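PDB 4U63: DNA photolyase from Agrobacterium tumefaciens, which repairs cyclobutane pyrimidine dimers in ultraviolet-damaged DNA with light, using a flavin (FAD) as cofactor and a methenyltetrahydrofolate as antenna chromophore. Local coordinates for residues A[149-154]-A[299-304]; A[170-175]-A[293-298]; A[322-327]-A[492-497]. One frame throughout, in Å; residues are numbered along the deposited sequence.

Interaction 1 of 3, residues A[149-154]-A[299-304]; sequences QLLHEP and WREFCY. With FAD (flavin-adenine dinucleotide), chain C.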
# COMPACT_ATOMS: atom_id res chain seq x y z
N GLN A 149 -1.38 -7.37 11.67
CA GLN A 149 -1.47 -6.47 10.52
C GLN A 149 -1.70 -5.01 10.95
O GLN A 149 -1.18 -4.09 10.33
CB GLN A 149 -2.59 -6.90 9.57
CG GLN A 149 -2.69 -6.04 8.31
CD GLN A 149 -3.86 -6.40 7.42
OE1 GLN A 149 -4.76 -7.09 7.84
NE2 GLN A 149 -3.84 -5.93 6.19
N LEU A 150 -2.50 -4.83 12.02
CA LEU A 150 -2.85 -3.52 12.53
C LEU A 150 -2.53 -3.36 14.01
O LEU A 150 -2.58 -4.32 14.79
CB LEU A 150 -4.37 -3.29 12.35
CG LEU A 150 -4.94 -3.36 10.93
CD1 LEU A 150 -6.45 -3.24 10.95
CD2 LEU A 150 -4.33 -2.27 10.05
N LEU A 151 -2.22 -2.14 14.40
CA LEU A 151 -2.05 -1.75 15.80
C LEU A 151 -3.34 -1.82 16.59
O LEU A 151 -3.32 -2.08 17.80
CB LEU A 151 -1.50 -0.33 15.89
CG LEU A 151 -0.12 -0.08 15.30
CD1 LEU A 151 0.19 1.41 15.33
CD2 LEU A 151 0.92 -0.87 16.06
N HIS A 152 -4.47 -1.58 15.93
CA HIS A 152 -5.78 -1.59 16.61
C HIS A 152 -6.68 -2.66 16.01
O HIS A 152 -6.39 -3.19 14.93
CB HIS A 152 -6.44 -0.19 16.54
CG HIS A 152 -7.30 0.02 15.33
ND1 HIS A 152 -6.79 0.19 14.07
CD2 HIS A 152 -8.65 0.10 15.20
CE1 HIS A 152 -7.77 0.36 13.21
NE2 HIS A 152 -8.91 0.31 13.87
N GLU A 153 -7.76 -2.96 16.71
CA GLU A 153 -8.75 -3.93 16.28
C GLU A 153 -9.96 -3.14 15.78
O GLU A 153 -10.67 -2.57 16.58
CB GLU A 153 -9.13 -4.86 17.44
CG GLU A 153 -8.19 -6.05 17.63
CD GLU A 153 -8.39 -7.17 16.59
OE1 GLU A 153 -9.54 -7.48 16.23
OE2 GLU A 153 -7.39 -7.76 16.15
N PRO A 154 -10.15 -3.06 14.44
CA PRO A 154 -11.23 -2.18 13.96
C PRO A 154 -12.63 -2.56 14.43
O PRO A 154 -13.46 -1.68 14.55
CB PRO A 154 -11.14 -2.26 12.43
CG PRO A 154 -10.21 -3.37 12.12
CD PRO A 154 -9.36 -3.62 13.32
N TRP A 299 -2.45 6.95 10.17
CA TRP A 299 -3.30 7.16 8.97
C TRP A 299 -3.60 5.83 8.27
O TRP A 299 -4.72 5.62 7.82
CB TRP A 299 -2.70 8.17 7.98
CG TRP A 299 -3.02 9.60 8.33
CD1 TRP A 299 -2.21 10.49 8.96
CD2 TRP A 299 -4.27 10.28 8.10
NE1 TRP A 299 -2.85 11.69 9.12
CE2 TRP A 299 -4.12 11.59 8.61
CE3 TRP A 299 -5.49 9.92 7.51
CZ2 TRP A 299 -5.13 12.54 8.54
CZ3 TRP A 299 -6.51 10.88 7.46
CH2 TRP A 299 -6.32 12.17 7.97
N ARG A 300 -2.62 4.94 8.19
CA ARG A 300 -2.87 3.58 7.67
C ARG A 300 -3.94 2.86 8.51
O ARG A 300 -4.90 2.29 7.97
CB ARG A 300 -1.57 2.77 7.59
CG ARG A 300 -1.74 1.29 7.25
CD ARG A 300 -0.39 0.61 7.02
NE ARG A 300 -0.53 -0.84 6.82
CZ ARG A 300 -0.61 -1.75 7.79
NH1 ARG A 300 -0.55 -1.41 9.08
NH2 ARG A 300 -0.74 -3.03 7.46
N GLU A 301 -3.79 2.92 9.83
CA GLU A 301 -4.78 2.35 10.76
C GLU A 301 -6.17 2.91 10.49
O GLU A 301 -7.15 2.16 10.43
CB GLU A 301 -4.40 2.66 12.21
CG GLU A 301 -3.08 2.04 12.65
CD GLU A 301 -3.16 0.53 12.82
OE1 GLU A 301 -4.18 0.01 13.34
OE2 GLU A 301 -2.17 -0.14 12.43
N PHE A 302 -6.24 4.23 10.35
CA PHE A 302 -7.51 4.90 10.16
C PHE A 302 -8.17 4.47 8.85
O PHE A 302 -9.39 4.26 8.80
CB PHE A 302 -7.31 6.41 10.20
CG PHE A 302 -8.58 7.21 10.20
CD1 PHE A 302 -9.59 6.94 11.13
CD2 PHE A 302 -8.76 8.27 9.30
CE1 PHE A 302 -10.76 7.69 11.14
CE2 PHE A 302 -9.93 9.02 9.31
CZ PHE A 302 -10.93 8.73 10.23
N CYS A 303 -7.38 4.32 7.79
CA CYS A 303 -7.92 3.84 6.51
C CYS A 303 -8.57 2.46 6.66
O CYS A 303 -9.66 2.21 6.12
CB CYS A 303 -6.83 3.82 5.43
SG CYS A 303 -6.28 5.47 4.93
N TYR A 304 -7.91 1.57 7.41
CA TYR A 304 -8.47 0.24 7.69
C TYR A 304 -9.73 0.32 8.57
O TYR A 304 -10.66 -0.46 8.39
CB TYR A 304 -7.41 -0.70 8.29
CG TYR A 304 -6.60 -1.40 7.23
CD1 TYR A 304 -7.03 -2.61 6.69
CD2 TYR A 304 -5.42 -0.85 6.74
CE1 TYR A 304 -6.30 -3.25 5.71
CE2 TYR A 304 -4.69 -1.50 5.76
CZ TYR A 304 -5.14 -2.70 5.25
OH TYR A 304 -4.45 -3.36 4.28
PA FAD C . 5.95 7.67 5.10
O1A FAD C . 5.78 9.15 5.02
O2A FAD C . 7.29 7.12 5.45
O5B FAD C . 4.80 7.13 6.08
C5B FAD C . 4.94 5.91 6.81
C4B FAD C . 3.77 4.97 6.57
O4B FAD C . 2.53 5.56 6.96
C3B FAD C . 3.59 4.60 5.11
O3B FAD C . 4.51 3.58 4.70
C2B FAD C . 2.14 4.17 5.09
O2B FAD C . 1.97 2.82 5.53
C1B FAD C . 1.49 5.10 6.08
N9A FAD C . 0.87 6.30 5.48
C8A FAD C . 1.47 7.48 5.28
N7A FAD C . 0.61 8.38 4.74
C5A FAD C . -0.58 7.76 4.60
C6A FAD C . -1.90 8.14 4.08
N6A FAD C . -2.11 9.39 3.61
N1A FAD C . -2.86 7.20 4.10
C2A FAD C . -2.64 5.94 4.56
N3A FAD C . -1.45 5.54 5.05
C4A FAD C . -0.41 6.39 5.09
N1 FAD C . -0.73 4.33 0.81
C2 FAD C . -0.61 2.99 0.74
O2 FAD C . 0.06 2.43 1.64
N3 FAD C . -1.19 2.26 -0.25
C4 FAD C . -1.92 2.84 -1.23
O4 FAD C . -2.47 2.15 -2.14
C4X FAD C . -2.09 4.30 -1.23
N5 FAD C . -2.79 4.98 -2.18
C5X FAD C . -2.93 6.34 -2.12
C6 FAD C . -3.67 7.02 -3.07
C7 FAD C . -3.81 8.41 -3.03
C7M FAD C . -4.62 9.15 -4.08
C8 FAD C . -3.16 9.18 -1.94
C8M FAD C . -3.29 10.69 -1.83
C9 FAD C . -2.43 8.51 -0.99
C9A FAD C . -2.28 7.12 -1.02
N10 FAD C . -1.51 6.43 -0.04
C10 FAD C . -1.42 5.03 -0.12
C1' FAD C . -0.90 7.12 1.11
C2' FAD C . 0.52 7.63 1.01
O2' FAD C . 0.65 8.47 -0.14
C3' FAD C . 1.53 6.50 1.00
O3' FAD C . 1.35 5.63 2.11
C4' FAD C . 2.94 7.10 1.03
O4' FAD C . 3.18 7.78 -0.20
C5' FAD C . 3.95 5.99 1.22
O5' FAD C . 5.30 6.49 1.25
P FAD C . 6.19 6.22 2.56
O1P FAD C . 7.55 6.77 2.31
O2P FAD C . 6.13 4.77 2.94
O3P FAD C . 5.43 7.10 3.67
O HOH W 1 -1.54 -4.23 5.11

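Interaction 2 of 3, residues A[170-175]-A[293-298]; sequences PFWRAL and FRKEIV. With FAD (flavin-adenine dinucleotide), chain C; SO4 (sulfate ion), chain G; SO4 (sulfate ion), chain I; SO4 (sulfate ion), chain F.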
# COMPACT_ATOMS: atom_id res chain seq x y z
N PRO A 170 -9.37 12.51 16.68
CA PRO A 170 -9.72 11.71 17.88
C PRO A 170 -9.21 10.24 17.84
O PRO A 170 -8.84 9.68 18.87
CB PRO A 170 -11.26 11.77 17.90
CG PRO A 170 -11.61 12.98 17.10
CD PRO A 170 -10.55 13.08 16.03
N PHE A 171 -9.19 9.65 16.64
CA PHE A 171 -8.67 8.30 16.43
C PHE A 171 -7.15 8.26 16.74
O PHE A 171 -6.68 7.38 17.46
CB PHE A 171 -8.98 7.88 14.98
CG PHE A 171 -8.47 6.53 14.60
CD1 PHE A 171 -9.19 5.38 14.89
CD2 PHE A 171 -7.27 6.41 13.92
CE1 PHE A 171 -8.72 4.14 14.52
CE2 PHE A 171 -6.80 5.16 13.56
CZ PHE A 171 -7.51 4.03 13.86
N TRP A 172 -6.42 9.23 16.20
CA TRP A 172 -4.99 9.38 16.54
C TRP A 172 -4.78 9.52 18.05
O TRP A 172 -3.90 8.86 18.62
CB TRP A 172 -4.38 10.58 15.81
CG TRP A 172 -3.20 11.17 16.51
CD1 TRP A 172 -3.15 12.36 17.17
CD2 TRP A 172 -1.90 10.58 16.66
NE1 TRP A 172 -1.90 12.56 17.69
CE2 TRP A 172 -1.11 11.48 17.39
CE3 TRP A 172 -1.32 9.37 16.23
CZ2 TRP A 172 0.24 11.22 17.72
CZ3 TRP A 172 0.03 9.12 16.54
CH2 TRP A 172 0.78 10.04 17.28
N ARG A 173 -5.56 10.37 18.70
CA ARG A 173 -5.42 10.56 20.14
C ARG A 173 -5.70 9.26 20.91
O ARG A 173 -4.99 8.95 21.87
CB ARG A 173 -6.28 11.73 20.62
CG ARG A 173 -5.70 13.06 20.15
CD ARG A 173 -6.56 14.27 20.48
NE ARG A 173 -5.94 15.48 19.92
CZ ARG A 173 -6.52 16.67 19.82
NH1 ARG A 173 -7.77 16.86 20.24
NH2 ARG A 173 -5.84 17.69 19.30
N ALA A 174 -6.69 8.49 20.47
CA ALA A 174 -6.96 7.17 21.09
C ALA A 174 -5.77 6.20 20.95
O ALA A 174 -5.36 5.58 21.92
CB ALA A 174 -8.21 6.55 20.49
N LEU A 175 -5.22 6.08 19.74
CA LEU A 175 -4.07 5.19 19.51
C LEU A 175 -2.78 5.70 20.17
O LEU A 175 -2.01 4.91 20.70
CB LEU A 175 -3.83 4.94 18.02
CG LEU A 175 -4.61 3.74 17.45
CD1 LEU A 175 -6.11 3.99 17.45
CD2 LEU A 175 -4.14 3.41 16.05
N PHE A 293 5.82 11.00 12.23
CA PHE A 293 5.95 9.68 11.60
C PHE A 293 4.90 8.70 12.17
O PHE A 293 4.25 7.97 11.42
CB PHE A 293 7.37 9.15 11.79
CG PHE A 293 7.59 7.82 11.14
CD1 PHE A 293 7.45 7.68 9.77
CD2 PHE A 293 7.90 6.70 11.90
CE1 PHE A 293 7.64 6.46 9.16
CE2 PHE A 293 8.09 5.47 11.30
CZ PHE A 293 7.96 5.35 9.92
N ARG A 294 4.74 8.70 13.49
CA ARG A 294 3.71 7.88 14.14
C ARG A 294 2.31 8.22 13.62
O ARG A 294 1.50 7.32 13.37
CB ARG A 294 3.78 8.03 15.65
CG ARG A 294 4.93 7.28 16.26
CD ARG A 294 5.13 7.64 17.72
NE ARG A 294 6.22 6.89 18.31
CZ ARG A 294 6.56 6.91 19.61
NH1 ARG A 294 5.87 7.64 20.48
NH2 ARG A 294 7.58 6.19 20.03
N LYS A 295 2.02 9.51 13.44
CA LYS A 295 0.72 9.90 12.86
C LYS A 295 0.49 9.25 11.50
O LYS A 295 -0.62 8.82 11.21
CB LYS A 295 0.59 11.42 12.74
CG LYS A 295 0.27 12.10 14.06
CD LYS A 295 0.11 13.60 13.91
CE LYS A 295 -0.29 14.23 15.23
NZ LYS A 295 -0.28 15.71 15.14
N GLU A 296 1.53 9.17 10.67
CA GLU A 296 1.39 8.58 9.34
C GLU A 296 1.10 7.08 9.41
O GLU A 296 0.25 6.57 8.67
CB GLU A 296 2.61 8.88 8.47
CG GLU A 296 2.85 10.37 8.24
CD GLU A 296 1.61 11.12 7.80
OE1 GLU A 296 0.91 10.65 6.87
OE2 GLU A 296 1.34 12.18 8.39
N ILE A 297 1.76 6.39 10.33
CA ILE A 297 1.45 4.99 10.63
C ILE A 297 -0.04 4.85 11.03
O ILE A 297 -0.73 3.92 10.61
CB ILE A 297 2.36 4.42 11.74
CG1 ILE A 297 3.84 4.41 11.29
CG2 ILE A 297 1.93 3.02 12.18
CD1 ILE A 297 4.11 3.52 10.10
N VAL A 298 -0.51 5.80 11.84
CA VAL A 298 -1.90 5.80 12.29
C VAL A 298 -2.88 6.18 11.17
O VAL A 298 -4.05 5.76 11.21
CB VAL A 298 -2.05 6.65 13.57
CG1 VAL A 298 -3.50 6.83 13.97
CG2 VAL A 298 -1.27 5.98 14.71
PA FAD C . 5.95 7.67 5.10
O1A FAD C . 5.78 9.15 5.02
O2A FAD C . 7.29 7.12 5.45
O5B FAD C . 4.80 7.13 6.08
C5B FAD C . 4.94 5.91 6.81
C4B FAD C . 3.77 4.97 6.57
O4B FAD C . 2.53 5.56 6.96
C3B FAD C . 3.59 4.60 5.11
O3B FAD C . 4.51 3.58 4.70
C2B FAD C . 2.14 4.17 5.09
O2B FAD C . 1.97 2.82 5.53
C1B FAD C . 1.49 5.10 6.08
N9A FAD C . 0.87 6.30 5.48
C8A FAD C . 1.47 7.48 5.28
N7A FAD C . 0.61 8.38 4.74
C5A FAD C . -0.58 7.76 4.60
C6A FAD C . -1.90 8.14 4.08
N6A FAD C . -2.11 9.39 3.61
N1A FAD C . -2.86 7.20 4.10
C2A FAD C . -2.64 5.94 4.56
N3A FAD C . -1.45 5.54 5.05
C4A FAD C . -0.41 6.39 5.09
N1 FAD C . -0.73 4.33 0.81
C2 FAD C . -0.61 2.99 0.74
O2 FAD C . 0.06 2.43 1.64
N3 FAD C . -1.19 2.26 -0.25
C4 FAD C . -1.92 2.84 -1.23
O4 FAD C . -2.47 2.15 -2.14
C4X FAD C . -2.09 4.30 -1.23
N5 FAD C . -2.79 4.98 -2.18
C5X FAD C . -2.93 6.34 -2.12
C6 FAD C . -3.67 7.02 -3.07
C7 FAD C . -3.81 8.41 -3.03
C7M FAD C . -4.62 9.15 -4.08
C8 FAD C . -3.16 9.18 -1.94
C8M FAD C . -3.29 10.69 -1.83
C9 FAD C . -2.43 8.51 -0.99
C9A FAD C . -2.28 7.12 -1.02
N10 FAD C . -1.51 6.43 -0.04
C10 FAD C . -1.42 5.03 -0.12
C1' FAD C . -0.90 7.12 1.11
C2' FAD C . 0.52 7.63 1.01
O2' FAD C . 0.65 8.47 -0.14
C3' FAD C . 1.53 6.50 1.00
O3' FAD C . 1.35 5.63 2.11
C4' FAD C . 2.94 7.10 1.03
O4' FAD C . 3.18 7.78 -0.20
C5' FAD C . 3.95 5.99 1.22
O5' FAD C . 5.30 6.49 1.25
P FAD C . 6.19 6.22 2.56
O1P FAD C . 7.55 6.77 2.31
O2P FAD C . 6.13 4.77 2.94
O3P FAD C . 5.43 7.10 3.67
S SO4 G . -2.67 16.32 17.97
O1 SO4 G . -3.44 15.38 18.81
O2 SO4 G . -1.21 16.07 18.14
O3 SO4 G . -3.04 16.13 16.56
O4 SO4 G . -2.99 17.70 18.39
S SO4 I . 9.12 6.74 23.77
O1 SO4 I . 10.59 6.63 23.69
O2 SO4 I . 8.58 5.59 24.52
O3 SO4 I . 8.54 6.74 22.41
O4 SO4 I . 8.74 7.98 24.47
S SO4 F . -1.35 18.79 12.84
O1 SO4 F . -1.85 18.87 11.45
O2 SO4 F . -1.16 17.38 13.22
O3 SO4 F . -2.33 19.42 13.76
O4 SO4 F . -0.07 19.51 12.94

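Interaction 3 of 3, residues A[322-327]-A[492-497]; sequences FDAFSW and AAVKKT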
# COMPACT_ATOMS: atom_id res chain seq x y z
N PHE A 322 -22.88 12.57 -3.72
CA PHE A 322 -22.08 12.55 -4.95
C PHE A 322 -22.51 11.51 -5.98
O PHE A 322 -21.94 11.46 -7.06
CB PHE A 322 -20.60 12.35 -4.62
CG PHE A 322 -19.94 13.58 -4.08
CD1 PHE A 322 -19.70 14.67 -4.91
CD2 PHE A 322 -19.57 13.66 -2.75
CE1 PHE A 322 -19.09 15.81 -4.42
CE2 PHE A 322 -18.95 14.81 -2.25
CZ PHE A 322 -18.71 15.88 -3.08
N ASP A 323 -23.50 10.68 -5.66
CA ASP A 323 -23.89 9.59 -6.56
C ASP A 323 -24.34 10.08 -7.93
O ASP A 323 -24.06 9.44 -8.94
CB ASP A 323 -25.00 8.74 -5.96
CG ASP A 323 -24.51 7.83 -4.86
OD1 ASP A 323 -23.31 7.84 -4.53
OD2 ASP A 323 -25.35 7.09 -4.33
N ALA A 324 -25.01 11.22 -7.95
CA ALA A 324 -25.53 11.77 -9.19
C ALA A 324 -24.54 12.68 -9.91
O ALA A 324 -24.90 13.28 -10.92
CB ALA A 324 -26.83 12.51 -8.93
N PHE A 325 -23.31 12.79 -9.42
CA PHE A 325 -22.30 13.62 -10.05
C PHE A 325 -22.09 13.15 -11.49
O PHE A 325 -21.98 11.95 -11.73
CB PHE A 325 -20.98 13.56 -9.28
CG PHE A 325 -20.09 14.72 -9.54
CD1 PHE A 325 -19.25 14.74 -10.64
CD2 PHE A 325 -20.09 15.81 -8.69
CE1 PHE A 325 -18.43 15.82 -10.88
CE2 PHE A 325 -19.27 16.90 -8.92
CZ PHE A 325 -18.44 16.91 -10.02
N SER A 326 -22.04 14.09 -12.43
CA SER A 326 -21.90 13.75 -13.85
C SER A 326 -20.44 13.84 -14.29
O SER A 326 -19.93 14.92 -14.60
CB SER A 326 -22.78 14.65 -14.73
OG SER A 326 -22.74 14.23 -16.08
N TRP A 327 -19.77 12.70 -14.31
CA TRP A 327 -18.36 12.65 -14.69
C TRP A 327 -18.26 12.71 -16.19
O TRP A 327 -19.16 12.25 -16.89
CB TRP A 327 -17.69 11.38 -14.17
CG TRP A 327 -17.78 11.24 -12.69
CD1 TRP A 327 -18.50 10.32 -12.00
CD2 TRP A 327 -17.15 12.07 -11.71
NE1 TRP A 327 -18.35 10.52 -10.64
CE2 TRP A 327 -17.52 11.59 -10.44
CE3 TRP A 327 -16.29 13.18 -11.79
CZ2 TRP A 327 -17.08 12.17 -9.25
CZ3 TRP A 327 -15.85 13.77 -10.60
CH2 TRP A 327 -16.24 13.26 -9.35
N ALA A 492 -22.32 22.41 -8.65
CA ALA A 492 -23.62 23.08 -8.54
C ALA A 492 -24.75 22.17 -9.05
O ALA A 492 -25.81 22.09 -8.43
CB ALA A 492 -23.62 24.41 -9.28
N ALA A 493 -24.52 21.50 -10.17
CA ALA A 493 -25.51 20.59 -10.75
C ALA A 493 -25.86 19.43 -9.83
O ALA A 493 -27.04 19.08 -9.70
CB ALA A 493 -25.04 20.06 -12.10
N VAL A 494 -24.86 18.84 -9.17
CA VAL A 494 -25.11 17.69 -8.30
C VAL A 494 -25.93 18.09 -7.07
O VAL A 494 -26.70 17.29 -6.56
CB VAL A 494 -23.81 16.92 -7.92
CG1 VAL A 494 -23.04 17.60 -6.79
CG2 VAL A 494 -24.14 15.49 -7.52
N LYS A 495 -25.77 19.34 -6.63
CA LYS A 495 -26.54 19.85 -5.48
C LYS A 495 -28.01 19.96 -5.79
O LYS A 495 -28.85 19.72 -4.93
CB LYS A 495 -26.05 21.23 -5.05
CG LYS A 495 -24.58 21.30 -4.70
CD LYS A 495 -24.35 21.97 -3.36
CE LYS A 495 -23.03 22.70 -3.30
NZ LYS A 495 -23.20 24.18 -3.38
N LYS A 496 -28.31 20.32 -7.04
CA LYS A 496 -29.70 20.39 -7.51
C LYS A 496 -30.33 18.99 -7.70
O LYS A 496 -31.48 18.90 -8.13
CB LYS A 496 -29.76 21.20 -8.82
N THR A 497 -29.59 17.93 -7.37
CA THR A 497 -30.08 16.55 -7.40
C THR A 497 -30.19 16.07 -5.95
O THR A 497 -30.59 14.94 -5.69
CB THR A 497 -29.11 15.62 -8.18
OG1 THR A 497 -28.63 16.29 -9.35
CG2 THR A 497 -29.81 14.33 -8.59

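Interaction 1 of 3, residues A[149-154]-A[299-304]
Glu301 and Arg300, neighbours on helix 287-309, reach out to the loop 149-154 and bond to its backbone, joining the Rossmann-like alpha/beta domain of the photolyase fold to the helical domain that holds FAD. The Glu301 carboxylate takes three N-H groups. OE2 accepts the amide of Leu151 on its syn side, though tilted well out of the carboxylate plane, 2.8 Å from Leu151 N and nearly straight at 171°. OE1 has two donors, both from His152: the backbone N, which approaches from above the carboxylate plane, and ring atom ND1, which meets the anti lone pair 2.7 Å from Glu301 OE1. Because OE1 lies almost in the imidazole plane, the His-carboxylate bond fixes the rotation of the ring, whose other nitrogen, NE2, is hydrogen-bonded to His305 ND1. With three donors on it, the buried carboxylate is probably stabilised as the anion.

Arg300, extended from CG to NE with CG opposite the backbone N (chi1 172°), lays its guanidinium end-on against one carbonyl. NH1 and NH2 both donate to Gln149 O, NH1 at 3.0 Å and nearly in line with the C=O bond. In one of the two conformers of Gln149, NE2 and Arg300 NH2 both donate to a water, and OE1 is bonded to Tyr121 N. On its inner side the same helix turn borders the adenine of FAD, with Cys303 SG 3.7 Å from FAD C2A. The Tyr304 hydroxyl is hydrogen-bonded to Asp395, and Leu150 lies obliquely against its ring, CD2 being 3.7 Å from Tyr304 CG.

Interaction 2 of 3, residues A[170-175]-A[293-298]
The indole of Trp172 has the aliphatic chain of Lys295 across one face: Lys295 CG sits 3.5 Å from the centroid of the six-membered ring and only 5° off its normal, a CH-pi contact, and CE continues over the pyrrole side, 3.4 Å from Trp172 NE1. At the indole edge, in plane, lie Val298 CG2, 3.7 Å from Trp172 CE3, and an oxygen of a sulfate ion. Phe171 turns its edge to Val298 O, while Leu175 CD1 of its own helix rests on one face. Val298 is thus wedged among three side chains, CG1 against Phe171 and CG2 against Trp172, with Leu175 CD2 touching both methyls.

The extended Lys295 chain carries NZ past the indole to two sulfates, one of them shared with Arg173, whose NE donates to its O1 at 2.7 Å. These ions probably come from the crystallisation liquor.

The segment axes cross at 110° and 10.3 Å apart, and Glu296 and Ile297 turn from this interface to the adenosine part of FAD. The crossing packs helix 168-177, which follows the N-terminal alpha/beta domain, on helix 287-309 of the FAD-binding helical domain of the photolyase fold, whose other side borders the cofactor.

Interaction 3 of 3, residues A[322-327]-A[492-497]
A type I beta turn, Phe322 to Phe325, closed by a bond from Phe325 N to Phe322 O (3.0 Å), brings its last residue against the end of helix 480-495, with the CA atoms of Phe325 and Val494 5.2 Å apart. Val494 is the side chain on which the contact centres. Its CB points at the turn, and the two methyls divide the work. CG2, opposite the backbone N, presses on the main chain, 3.4 Å from Phe325 N and 3.7 Å from Ala324 C. CG1 occupies the position between the backbone N and the carbonyl carbon (chi1 80°) and meets the Phe325 ring, 3.9 Å from CD2. The Phe325 and Val494 side chains cross at about a right angle.

Beyond the helix end, Thr497, the last modelled residue, has its methyl CG2 placed 3.5 Å from Ala324 CB, a contact to be read with caution because the residue is poorly ordered. Its backbone N is bonded to Val494 O, and its hydroxyl makes a weak bond back to Ala493 O. On the other flank, CD1 of Phe325 lies over one face of the Trp327 indole, near its rim, while Phe416 and Leu377 also touch the buried Phe325 side chain.

The whole sits at the periphery, about 31 Å from the centre of the chain, and joins the loop after helix 287-309 to the C-terminal helix. Everything that meets across it is carbon against carbon or against a main-chain amide, so the two segments are held by van der Waals and hydrophobic contact, without polar bonds between them.

How the interactions relate
From the N terminus, the chain leaves strand 142-146, enters the loop 149-154 and forms helix 168-177; both later meet helix 287-309. Interaction 2 closes the inner loop, between 175 and 293, and interaction 1 the longer one around it, between 154 and 299. Their centres lie 9 Å apart and they touch, Phe171 packing on Glu301 and His152, so that one helix beside FAD receives two successive pieces of the region linking the N-terminal sheet to the helical domain. Interaction 3, about 32 Å from interaction 1 between centres, closes a separate loop between 327 and 492, which opens only after interaction 1 has closed, and fastens the C-terminal helix 480-495 to the loop beyond helix 287-309.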